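Long-range contacts in PA1221 (Pseudomonas aeruginosa, PDB 4DG8), which belongs to the ANL superfamily of AMP-binding enzymes, carries a phosphopantetheine attachment region in its sequence and, in its AMP-binding part, holds adenosine monophosphate: residues His26-Ala31 / Pro159-Asp164; Asp164-Ile169 / Ala181-His186; Gly243-Leu248 / Pro272-Gly277. All blocks are in the same frame, centred on the assembly; numbering follows the deposited sequence.

Contact 1 (His26-Ala31 / Pro159-Asp164)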
ATOM      1  N   HIS A  26       6.331 -13.163 -16.280  1.00 30.30           N
ATOM      2  CA  HIS A  26       5.471 -11.991 -16.273  1.00 27.24           C
ATOM      3  C   HIS A  26       6.117 -10.877 -17.082  1.00 25.01           C
ATOM      4  O   HIS A  26       7.336 -10.768 -17.121  1.00 26.54           O
ATOM      5  CB  HIS A  26       5.168 -11.581 -14.820  1.00 21.06           C
ATOM      6  CG  HIS A  26       4.463 -12.654 -14.051  1.00 24.53           C
ATOM      7  ND1 HIS A  26       3.088 -12.763 -14.018  1.00 25.52           N
ATOM      8  CD2 HIS A  26       4.941 -13.713 -13.354  1.00 20.99           C
ATOM      9  CE1 HIS A  26       2.748 -13.816 -13.293  1.00 28.08           C
ATOM     10  NE2 HIS A  26       3.853 -14.406 -12.872  1.00 28.15           N
ATOM     11  N   PRO A  27       5.302 -10.074 -17.772  1.00 24.51           N
ATOM     12  CA  PRO A  27       5.889  -9.029 -18.618  1.00 28.35           C
ATOM     13  C   PRO A  27       6.303  -7.836 -17.758  1.00 27.34           C
ATOM     14  O   PRO A  27       5.827  -7.707 -16.621  1.00 26.67           O
ATOM     15  CB  PRO A  27       4.733  -8.662 -19.558  1.00 22.90           C
ATOM     16  CG  PRO A  27       3.491  -8.806 -18.634  1.00 24.73           C
ATOM     17  CD  PRO A  27       3.826  -9.993 -17.722  1.00 23.55           C
ATOM     18  N   THR A  28       7.192  -6.986 -18.266  1.00 23.54           N
ATOM     19  CA  THR A  28       7.476  -5.738 -17.559  1.00 27.72           C
ATOM     20  C   THR A  28       6.212  -4.860 -17.588  1.00 22.54           C
ATOM     21  O   THR A  28       5.308  -5.084 -18.400  1.00 21.46           O
ATOM     22  CB  THR A  28       8.652  -4.970 -18.189  1.00 31.55           C
ATOM     23  OG1 THR A  28       8.230  -4.417 -19.441  1.00 22.42           O
ATOM     24  CG2 THR A  28       9.888  -5.889 -18.398  1.00 23.56           C
ATOM     25  N   VAL A  29       6.123  -3.887 -16.685  1.00 19.66           N
ATOM     26  CA  VAL A  29       4.983  -2.972 -16.706  1.00 24.90           C
ATOM     27  C   VAL A  29       4.929  -2.203 -18.032  1.00 24.23           C
ATOM     28  O   VAL A  29       3.862  -1.924 -18.552  1.00 27.93           O
ATOM     29  CB  VAL A  29       5.044  -1.954 -15.553  1.00 21.29           C
ATOM     30  CG1 VAL A  29       3.941  -0.936 -15.696  1.00 15.70           C
ATOM     31  CG2 VAL A  29       4.948  -2.662 -14.207  1.00 22.56           C
ATOM     32  N   VAL A  30       6.093  -1.860 -18.573  1.00 20.44           N
ATOM     33  CA  VAL A  30       6.127  -1.011 -19.750  1.00 23.80           C
ATOM     34  C   VAL A  30       5.770  -1.799 -21.013  1.00 27.05           C
ATOM     35  O   VAL A  30       5.134  -1.263 -21.912  1.00 24.82           O
ATOM     36  CB  VAL A  30       7.471  -0.296 -19.920  1.00 27.47           C
ATOM     37  CG1 VAL A  30       7.735   0.655 -18.732  1.00 29.25           C
ATOM     38  CG2 VAL A  30       8.569  -1.300 -20.063  1.00 31.28           C
ATOM     39  N   ALA A  31       6.157  -3.071 -21.077  1.00 21.80           N
ATOM     40  CA  ALA A  31       5.722  -3.900 -22.197  1.00 30.33           C
ATOM     41  C   ALA A  31       4.185  -4.070 -22.212  1.00 25.46           C
ATOM     42  O   ALA A  31       3.541  -3.894 -23.242  1.00 27.18           O
ATOM     43  CB  ALA A  31       6.440  -5.257 -22.180  1.00 27.06           C
ATOM     44  N   PRO A 159      16.203   1.968 -22.258  1.00 41.33           N
ATOM     45  CA  PRO A 159      16.917   0.816 -21.701  1.00 42.04           C
ATOM     46  C   PRO A 159      16.086  -0.456 -21.806  1.00 33.56           C
ATOM     47  O   PRO A 159      14.848  -0.414 -21.768  1.00 33.05           O
ATOM     48  CB  PRO A 159      17.111   1.206 -20.226  1.00 48.60           C
ATOM     49  CG  PRO A 159      17.041   2.704 -20.212  1.00 43.38           C
ATOM     50  CD  PRO A 159      16.027   3.045 -21.264  1.00 40.24           C
ATOM     51  N   CYS A 160      16.774  -1.581 -21.960  1.00 34.96           N
ATOM     52  CA  CYS A 160      16.120  -2.887 -21.983  1.00 40.01           C
ATOM     53  C   CYS A 160      16.296  -3.523 -20.626  1.00 37.81           C
ATOM     54  O   CYS A 160      17.362  -3.410 -20.011  1.00 45.32           O
ATOM     55  CB  CYS A 160      16.730  -3.803 -23.046  1.00 43.00           C
ATOM     56  SG  CYS A 160      16.592  -3.200 -24.747  1.00 70.60           S
ATOM     57  N   PHE A 161      15.245  -4.171 -20.151  1.00 29.01           N
ATOM     58  CA  PHE A 161      15.300  -4.838 -18.862  1.00 34.05           C
ATOM     59  C   PHE A 161      14.226  -5.898 -18.799  1.00 30.83           C
ATOM     60  O   PHE A 161      13.282  -5.874 -19.581  1.00 29.24           O
ATOM     61  CB  PHE A 161      15.161  -3.834 -17.700  1.00 25.56           C
ATOM     62  CG  PHE A 161      13.990  -2.884 -17.836  1.00 25.46           C
ATOM     63  CD1 PHE A 161      12.742  -3.215 -17.326  1.00 17.85           C
ATOM     64  CD2 PHE A 161      14.148  -1.649 -18.472  1.00 28.13           C
ATOM     65  CE1 PHE A 161      11.670  -2.326 -17.437  1.00 23.88           C
ATOM     66  CE2 PHE A 161      13.079  -0.761 -18.600  1.00 23.10           C
ATOM     67  CZ  PHE A 161      11.841  -1.093 -18.083  1.00 16.84           C
ATOM     68  N   ALA A 162      14.382  -6.825 -17.858  1.00 33.69           N
ATOM     69  CA  ALA A 162      13.394  -7.869 -17.617  1.00 34.30           C
ATOM     70  C   ALA A 162      12.506  -7.508 -16.428  1.00 23.18           C
ATOM     71  O   ALA A 162      12.719  -6.500 -15.762  1.00 28.32           O
ATOM     72  CB  ALA A 162      14.096  -9.208 -17.372  1.00 43.11           C
ATOM     73  N   ALA A 163      11.532  -8.364 -16.152  1.00 19.22           N
ATOM     74  CA  ALA A 163      10.484  -8.081 -15.182  1.00 21.80           C
ATOM     75  C   ALA A 163      11.013  -8.083 -13.741  1.00 27.71           C
ATOM     76  O   ALA A 163      10.293  -7.737 -12.792  1.00 28.66           O
ATOM     77  CB  ALA A 163       9.349  -9.072 -15.347  1.00 21.14           C
ATOM     78  N   ASP A 164      12.276  -8.468 -13.592  1.00 21.78           N
ATOM     79  CA  ASP A 164      12.948  -8.404 -12.307  1.00 25.57           C
ATOM     80  C   ASP A 164      13.454  -6.991 -11.991  1.00 22.77           C
ATOM     81  O   ASP A 164      13.894  -6.736 -10.883  1.00 23.31           O
ATOM     82  CB  ASP A 164      14.091  -9.422 -12.231  1.00 31.06           C
ATOM     83  CG  ASP A 164      15.184  -9.164 -13.254  1.00 34.27           C
ATOM     84  OD1 ASP A 164      14.940  -8.450 -14.244  1.00 34.94           O
ATOM     85  OD2 ASP A 164      16.295  -9.691 -13.069  1.00 44.95           O
TER
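Thr-28 meets the 159-164 segment through its methyl: CG2 lies 3.6 Å from Phe-161 O and 3.7 Å from Ala-163 N, resting on the backbone of the loop. CG2 also comes to 4.1 Å from Phe-161 CD1, meeting the ring obliquely. Two residues on, Val-30 reaches the end of that ring, its CG2 3.8 Å from Phe-161 CZ, with the two side chains crossing at roughly a right angle. At the other end of the contact the methyl of Ala-163 points at the 26-31 backbone, CB being 3.2 Å from His-26 O. No hydrogen bond joins the two segments.

Thr-28 is the N-cap of helix 29-39, a helix of the N-terminal part of this AMP-binding enzyme. Its OG1, set between the backbone N and the carbonyl carbon (chi1 72°), accepts from Ala-31 N at 3.0 Å with an N-H...O angle of 162°. That bond fixes the rotation of the side chain and turns CG2 out to the loop.

Further out, helix 186-193 lies against both segments. The Phe-161 ring meets that of His-186 with the two planes steeply inclined, Ala-163 makes a backbone hydrogen bond with Ala-187, and Thr-190 OG1 hydrogen-bonds to Pro-27 O.

Contact 2 (Asp164-Ile169 / Ala181-His186)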
ATOM      1  N   ASP A 164      12.276  -8.468 -13.592  1.00 21.78           N
ATOM      2  CA  ASP A 164      12.948  -8.404 -12.307  1.00 25.57           C
ATOM      3  C   ASP A 164      13.454  -6.991 -11.991  1.00 22.77           C
ATOM      4  O   ASP A 164      13.894  -6.736 -10.883  1.00 23.31           O
ATOM      5  CB  ASP A 164      14.091  -9.422 -12.231  1.00 31.06           C
ATOM      6  CG  ASP A 164      15.184  -9.164 -13.254  1.00 34.27           C
ATOM      7  OD1 ASP A 164      14.940  -8.450 -14.244  1.00 34.94           O
ATOM      8  OD2 ASP A 164      16.295  -9.691 -13.069  1.00 44.95           O
ATOM      9  N   GLN A 165      13.381  -6.075 -12.957  1.00 21.38           N
ATOM     10  CA  GLN A 165      13.747  -4.686 -12.695  1.00 22.28           C
ATOM     11  C   GLN A 165      12.879  -4.128 -11.557  1.00 22.83           C
ATOM     12  O   GLN A 165      11.671  -4.417 -11.480  1.00 17.10           O
ATOM     13  CB  GLN A 165      13.521  -3.831 -13.944  1.00 23.75           C
ATOM     14  CG  GLN A 165      14.244  -2.489 -13.920  1.00 15.21           C
ATOM     15  CD  GLN A 165      15.745  -2.649 -14.122  1.00 29.45           C
ATOM     16  OE1 GLN A 165      16.243  -3.762 -14.251  1.00 34.41           O
ATOM     17  NE2 GLN A 165      16.469  -1.540 -14.159  1.00 29.23           N
ATOM     18  N   ILE A 166      13.486  -3.334 -10.678  1.00 23.47           N
ATOM     19  CA  ILE A 166      12.730  -2.659  -9.622  1.00 25.56           C
ATOM     20  C   ILE A 166      11.801  -1.639 -10.272  1.00 21.84           C
ATOM     21  O   ILE A 166      12.242  -0.849 -11.114  1.00 19.66           O
ATOM     22  CB  ILE A 166      13.668  -1.907  -8.628  1.00 34.13           C
ATOM     23  CG1 ILE A 166      14.781  -2.830  -8.126  1.00 31.49           C
ATOM     24  CG2 ILE A 166      12.857  -1.273  -7.461  1.00 13.67           C
ATOM     25  CD1 ILE A 166      14.271  -4.089  -7.448  1.00 37.54           C
ATOM     26  N   ALA A 167      10.508  -1.735  -9.969  1.00 22.53           N
ATOM     27  CA  ALA A 167       9.524  -0.700 -10.301  1.00 23.17           C
ATOM     28  C   ALA A 167       9.386   0.434  -9.259  1.00 21.37           C
ATOM     29  O   ALA A 167       9.211   1.618  -9.591  1.00 18.97           O
ATOM     30  CB  ALA A 167       8.161  -1.336 -10.595  1.00 15.17           C
ATOM     31  N   TYR A 168       9.403   0.076  -7.989  1.00 18.72           N
ATOM     32  CA  TYR A 168       9.222   1.110  -6.970  1.00 22.20           C
ATOM     33  C   TYR A 168       9.736   0.706  -5.607  1.00 21.13           C
ATOM     34  O   TYR A 168       9.998  -0.474  -5.345  1.00 17.56           O
ATOM     35  CB  TYR A 168       7.753   1.587  -6.889  1.00 19.19           C
ATOM     36  CG  TYR A 168       6.747   0.557  -6.428  1.00 17.64           C
ATOM     37  CD1 TYR A 168       6.616   0.227  -5.082  1.00 17.89           C
ATOM     38  CD2 TYR A 168       5.887  -0.050  -7.334  1.00 17.91           C
ATOM     39  CE1 TYR A 168       5.685  -0.716  -4.662  1.00 20.64           C
ATOM     40  CE2 TYR A 168       4.947  -0.987  -6.923  1.00 21.28           C
ATOM     41  CZ  TYR A 168       4.846  -1.319  -5.593  1.00 26.93           C
ATOM     42  OH  TYR A 168       3.894  -2.250  -5.202  1.00 21.93           O
ATOM     43  N   ILE A 169       9.873   1.699  -4.742  1.00 23.78           N
ATOM     44  CA  ILE A 169      10.182   1.455  -3.347  1.00 24.20           C
ATOM     45  C   ILE A 169       9.067   1.976  -2.433  1.00 27.39           C
ATOM     46  O   ILE A 169       8.582   3.088  -2.611  1.00 28.83           O
ATOM     47  CB  ILE A 169      11.522   2.101  -2.945  1.00 28.97           C
ATOM     48  CG1 ILE A 169      12.659   1.412  -3.691  1.00 26.67           C
ATOM     49  CG2 ILE A 169      11.716   2.041  -1.402  1.00 16.88           C
ATOM     50  CD1 ILE A 169      14.010   2.040  -3.503  1.00 29.99           C
ATOM     51  N   ALA A 181      13.231   0.017   3.392  1.00 30.27           N
ATOM     52  CA  ALA A 181      12.795   0.222   2.014  1.00 30.27           C
ATOM     53  C   ALA A 181      12.532  -1.096   1.297  1.00 21.36           C
ATOM     54  O   ALA A 181      13.448  -1.885   1.102  1.00 23.82           O
ATOM     55  CB  ALA A 181      13.824   1.023   1.265  1.00 25.58           C
ATOM     56  N   ILE A 182      11.280  -1.317   0.898  1.00 25.03           N
ATOM     57  CA  ILE A 182      10.907  -2.525   0.166  1.00 28.54           C
ATOM     58  C   ILE A 182      10.938  -2.292  -1.339  1.00 24.49           C
ATOM     59  O   ILE A 182      10.184  -1.481  -1.854  1.00 26.21           O
ATOM     60  CB  ILE A 182       9.512  -3.032   0.600  1.00 17.92           C
ATOM     61  CG1 ILE A 182       9.548  -3.465   2.068  1.00 14.88           C
ATOM     62  CG2 ILE A 182       9.022  -4.167  -0.320  1.00 20.17           C
ATOM     63  CD1 ILE A 182       8.146  -3.633   2.716  1.00 16.48           C
ATOM     64  N   ALA A 183      11.828  -2.985  -2.047  1.00 25.73           N
ATOM     65  CA  ALA A 183      11.903  -2.781  -3.500  1.00 24.79           C
ATOM     66  C   ALA A 183      11.066  -3.818  -4.205  1.00 23.48           C
ATOM     67  O   ALA A 183      11.334  -5.016  -4.128  1.00 23.00           O
ATOM     68  CB  ALA A 183      13.347  -2.790  -4.013  1.00 17.49           C
ATOM     69  N   CYS A 184      10.032  -3.334  -4.877  1.00 15.54           N
ATOM     70  CA  CYS A 184       9.098  -4.176  -5.595  1.00 18.46           C
ATOM     71  C   CYS A 184       9.400  -4.121  -7.093  1.00 23.72           C
ATOM     72  O   CYS A 184       9.898  -3.142  -7.608  1.00 21.62           O
ATOM     73  CB  CYS A 184       7.656  -3.776  -5.303  1.00 17.25           C
ATOM     74  SG  CYS A 184       7.183  -4.215  -3.572  1.00 23.46           S
ATOM     75  N   THR A 185       9.066  -5.199  -7.773  1.00 18.94           N
ATOM     76  CA  THR A 185       9.619  -5.537  -9.065  1.00 21.39           C
ATOM     77  C   THR A 185       8.511  -5.291 -10.108  1.00 23.29           C
ATOM     78  O   THR A 185       7.342  -5.229  -9.749  1.00 17.08           O
ATOM     79  CB  THR A 185      10.008  -7.014  -8.954  1.00 22.16           C
ATOM     80  OG1 THR A 185      11.335  -7.242  -9.431  1.00 46.48           O
ATOM     81  CG2 THR A 185       8.993  -7.902  -9.596  1.00 13.85           C
ATOM     82  N   HIS A 186       8.874  -5.044 -11.363  1.00 24.01           N
ATOM     83  CA  HIS A 186       7.896  -5.035 -12.461  1.00 17.84           C
ATOM     84  C   HIS A 186       6.969  -6.282 -12.458  1.00 26.45           C
ATOM     85  O   HIS A 186       5.735  -6.169 -12.605  1.00 20.00           O
ATOM     86  CB  HIS A 186       8.609  -4.911 -13.822  1.00 25.16           C
ATOM     87  CG  HIS A 186       8.997  -3.505 -14.191  1.00 26.30           C
ATOM     88  ND1 HIS A 186       8.411  -2.827 -15.243  1.00 21.47           N
ATOM     89  CD2 HIS A 186       9.936  -2.668 -13.677  1.00 22.21           C
ATOM     90  CE1 HIS A 186       8.954  -1.621 -15.345  1.00 20.90           C
ATOM     91  NE2 HIS A 186       9.872  -1.494 -14.397  1.00 19.20           N
TER
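Strands 166-169 and 181-185 run antiparallel, their directions 147° apart, and a classic beta bulge shifts the register where Ala-167 and Tyr-168 both face Cys-184. Both of their amides donate to Cys-184 O: Ala-167 N at 2.8 Å, in the carbonyl plane, and Tyr-168 N at 3.3 Å, tilted out of it. Cys-184 N returns a bond to Tyr-168 O, and beyond the bulge His-186 N reaches Gln-165 O at 2.9 Å, head-on to the carbonyl.

On the face shared by Tyr-168 and Cys-184, the cysteine CB lies over the phenol ring in a CH-pi contact, 3.9 Å from its centroid and displaced toward the rim. SG stands more obliquely, 4.8 Å from the same Tyr-168 centroid. Tyr-168 CG sits between its own N and carbonyl carbon (chi1 65°), which folds the ring back across Cys-184; Tyr-104 meets the ring too, and the hydroxyl is hydrogen-bonded with Thr-219 OG1. Ile-169 and Ala-183 take the other face. Ile-169 CG2 also touches Ala-181 CB at 3.5 Å, and Ile-166 brings CG2 and CD1 to the Ala-183 methyl. The imidazole of His-186 turns its edge to Gln-165 O, with CD2 3.3 Å from that oxygen, and ND1 is hydrogen-bonded with Val-29 N.

The strands of this hairpin, 166-172/180-185, are connected through the Ser-Gly-Thr-Thr-Gly-Arg-Pro-Lys signature of the ANL family. Cys-184 O, buried, accepts one short bent bond and one longer, straighter one, so both amides of the bulge are used.

Contact 3 (Gly243-Leu248 / Pro272-Gly277)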
ATOM      1  N   GLY A 243     -20.166  11.466  -0.128  1.00 28.53           N
ATOM      2  CA  GLY A 243     -20.473  12.416  -1.178  1.00 27.72           C
ATOM      3  C   GLY A 243     -19.449  12.365  -2.297  1.00 25.50           C
ATOM      4  O   GLY A 243     -19.807  12.242  -3.474  1.00 32.07           O
ATOM      5  N   VAL A 244     -18.173  12.449  -1.932  1.00 25.29           N
ATOM      6  CA  VAL A 244     -17.090  12.396  -2.918  1.00 27.90           C
ATOM      7  C   VAL A 244     -17.101  11.070  -3.698  1.00 25.23           C
ATOM      8  O   VAL A 244     -16.930  11.063  -4.913  1.00 23.66           O
ATOM      9  CB  VAL A 244     -15.693  12.651  -2.278  1.00 29.07           C
ATOM     10  CG1 VAL A 244     -14.576  12.389  -3.275  1.00 26.04           C
ATOM     11  CG2 VAL A 244     -15.594  14.084  -1.721  1.00 34.01           C
ATOM     12  N   LEU A 245     -17.314   9.953  -3.007  1.00 27.01           N
ATOM     13  CA  LEU A 245     -17.405   8.660  -3.694  1.00 25.01           C
ATOM     14  C   LEU A 245     -18.579   8.645  -4.674  1.00 28.44           C
ATOM     15  O   LEU A 245     -18.438   8.221  -5.834  1.00 23.03           O
ATOM     16  CB  LEU A 245     -17.548   7.496  -2.697  1.00 22.22           C
ATOM     17  CG  LEU A 245     -17.594   6.116  -3.368  1.00 21.19           C
ATOM     18  CD1 LEU A 245     -16.393   5.932  -4.314  1.00 13.82           C
ATOM     19  CD2 LEU A 245     -17.690   4.949  -2.335  1.00 13.54           C
ATOM     20  N   ARG A 246     -19.735   9.097  -4.191  1.00 25.95           N
ATOM     21  CA  ARG A 246     -20.932   9.196  -5.021  1.00 28.95           C
ATOM     22  C   ARG A 246     -20.668  10.017  -6.286  1.00 28.15           C
ATOM     23  O   ARG A 246     -21.150   9.680  -7.367  1.00 27.01           O
ATOM     24  CB  ARG A 246     -22.087   9.819  -4.237  1.00 26.44           C
ATOM     25  CG  ARG A 246     -22.926   8.836  -3.421  1.00 26.01           C
ATOM     26  CD  ARG A 246     -24.045   9.609  -2.694  1.00 36.19           C
ATOM     27  NE  ARG A 246     -24.804   8.781  -1.761  1.00 27.92           N
ATOM     28  CZ  ARG A 246     -25.907   8.107  -2.073  1.00 33.78           C
ATOM     29  NH1 ARG A 246     -26.388   8.151  -3.305  1.00 35.50           N
ATOM     30  NH2 ARG A 246     -26.530   7.376  -1.154  1.00 40.34           N
ATOM     31  N   GLN A 247     -19.894  11.093  -6.152  1.00 26.69           N
ATOM     32  CA  GLN A 247     -19.572  11.945  -7.297  1.00 26.88           C
ATOM     33  C   GLN A 247     -18.657  11.223  -8.263  1.00 26.41           C
ATOM     34  O   GLN A 247     -18.838  11.274  -9.480  1.00 32.63           O
ATOM     35  CB  GLN A 247     -18.839  13.190  -6.840  1.00 23.63           C
ATOM     36  CG  GLN A 247     -19.646  14.449  -6.956  1.00 39.11           C
ATOM     37  CD  GLN A 247     -18.821  15.662  -6.593  1.00 39.07           C
ATOM     38  OE1 GLN A 247     -18.349  15.784  -5.460  1.00 38.93           O
ATOM     39  NE2 GLN A 247     -18.603  16.542  -7.563  1.00 31.32           N
ATOM     40  N   LEU A 248     -17.657  10.566  -7.700  1.00 21.59           N
ATOM     41  CA  LEU A 248     -16.651   9.890  -8.503  1.00 26.72           C
ATOM     42  C   LEU A 248     -17.259   8.732  -9.301  1.00 27.04           C
ATOM     43  O   LEU A 248     -16.850   8.477 -10.429  1.00 28.07           O
ATOM     44  CB  LEU A 248     -15.487   9.426  -7.623  1.00 27.35           C
ATOM     45  CG  LEU A 248     -14.613  10.583  -7.106  1.00 32.63           C
ATOM     46  CD1 LEU A 248     -13.628  10.149  -6.017  1.00 24.21           C
ATOM     47  CD2 LEU A 248     -13.910  11.281  -8.279  1.00 25.74           C
ATOM     48  N   PRO A 272     -24.562   3.534   3.269  1.00 26.45           N
ATOM     49  CA  PRO A 272     -24.214   2.321   2.528  1.00 26.93           C
ATOM     50  C   PRO A 272     -24.602   2.421   1.053  1.00 25.39           C
ATOM     51  O   PRO A 272     -24.004   1.718   0.251  1.00 27.16           O
ATOM     52  CB  PRO A 272     -25.037   1.231   3.231  1.00 21.45           C
ATOM     53  CG  PRO A 272     -26.162   1.959   3.856  1.00 27.54           C
ATOM     54  CD  PRO A 272     -25.579   3.277   4.298  1.00 24.32           C
ATOM     55  N   ASP A 273     -25.577   3.260   0.698  1.00 25.63           N
ATOM     56  CA  ASP A 273     -25.894   3.455  -0.711  1.00 18.27           C
ATOM     57  C   ASP A 273     -24.789   4.172  -1.490  1.00 22.35           C
ATOM     58  O   ASP A 273     -24.854   4.214  -2.719  1.00 23.02           O
ATOM     59  CB  ASP A 273     -27.231   4.193  -0.918  1.00 22.44           C
ATOM     60  CG  ASP A 273     -28.449   3.309  -0.657  1.00 32.60           C
ATOM     61  OD1 ASP A 273     -28.296   2.073  -0.520  1.00 38.91           O
ATOM     62  OD2 ASP A 273     -29.572   3.856  -0.611  1.00 40.48           O
ATOM     63  N   CYS A 274     -23.772   4.731  -0.820  1.00 23.12           N
ATOM     64  CA  CYS A 274     -22.726   5.424  -1.590  1.00 27.97           C
ATOM     65  C   CYS A 274     -21.890   4.463  -2.451  1.00 27.32           C
ATOM     66  O   CYS A 274     -21.143   4.879  -3.337  1.00 20.74           O
ATOM     67  CB  CYS A 274     -21.826   6.294  -0.712  1.00 26.68           C
ATOM     68  SG  CYS A 274     -20.589   5.420   0.252  1.00 25.93           S
ATOM     69  N   LEU A 275     -22.024   3.175  -2.190  1.00 21.87           N
ATOM     70  CA  LEU A 275     -21.291   2.185  -2.970  1.00 26.18           C
ATOM     71  C   LEU A 275     -21.991   1.881  -4.298  1.00 31.38           C
ATOM     72  O   LEU A 275     -21.380   1.292  -5.199  1.00 26.44           O
ATOM     73  CB  LEU A 275     -21.119   0.899  -2.173  1.00 21.97           C
ATOM     74  CG  LEU A 275     -20.467   1.099  -0.800  1.00 25.85           C
ATOM     75  CD1 LEU A 275     -20.438  -0.226  -0.046  1.00 20.42           C
ATOM     76  CD2 LEU A 275     -19.068   1.749  -0.920  1.00 19.23           C
ATOM     77  N   GLY A 276     -23.261   2.287  -4.413  1.00 23.49           N
ATOM     78  CA  GLY A 276     -24.059   1.966  -5.588  1.00 31.44           C
ATOM     79  C   GLY A 276     -23.351   2.333  -6.884  1.00 32.56           C
ATOM     80  O   GLY A 276     -22.820   3.438  -7.018  1.00 33.05           O
ATOM     81  N   GLY A 277     -23.330   1.412  -7.846  1.00 26.12           N
ATOM     82  CA  GLY A 277     -22.627   1.673  -9.094  1.00 22.09           C
ATOM     83  C   GLY A 277     -21.229   1.055  -9.162  1.00 22.01           C
ATOM     84  O   GLY A 277     -20.649   0.958 -10.247  1.00 29.86           O
TER
HETATM   85  O   HOH W   1     -29.393   7.208  -1.190  1.00 45.69           O
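Leu-245 overlaps the turn at Cys-274 and Leu-275 with one branch of its side chain. Its CD2 lies 3.6 Å from Cys-274 O and 3.8 Å from Leu-275 CD2, with the sulfur of Cys-274 only slightly farther, so a single methyl touches a carbonyl, a sulfur and another methyl. The two leucines cross obliquely. With CG trans to the backbone N (chi1 -178°), the Leu-245 side chain is carried across to the 272-277 segment, and the sulfur of Cys-274 is turned to meet it.

Arg-246, the next residue of the helix, takes the outer side of the same contact. Its chain is extended from CG to NE and passes alongside Cys-274, CG being 3.9 Å from Cys-274 CB. The guanidinium then lies with one face over the Asp-273 to Cys-274 peptide, and NH2 comes within 3.3 Å of Asp-273 CB.

The joined elements are helix 242-250 and a short 3-10 turn, residues 272-275, which follows helix 261-270 and leads to strand 280-284 of a five-stranded mixed sheet. Leu-267 of helix 261-270 touches both Leu-245 and Cys-274. Leu-208, which also packs on Leu-245, lies on strand 206-209, an outermost strand of a separate four-stranded sheet.

Although Arg-246 and Asp-273 run side by side in the same direction, their charged ends do not pair directly: NH2 of Arg-246 is 4.7 Å from OD2 of Asp-273, and the guanidinium and carboxylate planes are 73° apart. A water bridges them, accepting from Arg-246 NH2 at 2.9 Å and donating only weakly to Asp-273 OD2. Each charge has a stronger partner outside the contact. Asp-271 forms a salt bridge with Arg-246 NE, and Arg-299 does so with Asp-273 OD1.

Contacts 1 and 2 are neighbours in space and chain, sharing Asp-164 with centres 12 Å apart. His-186 joins them, touching both segments of contact 1, and Ala-163 O packs 3.5 Å from Thr-185 CG2. The start of helix 29-39 is thus tied to the end of the hairpin. Contact 3 stands apart, its centre about 34 Å from that of contact 2 and on the opposite side of the chain's centre, with nearest atoms about 21 Å apart. From contact 1 it is farther still, about 36 Å between centres and about 23 Å between nearest atoms. Contact 2 lies near the ligand, the side chain of Ile-182 being about 6 Å from the bound adenosine monophosphate.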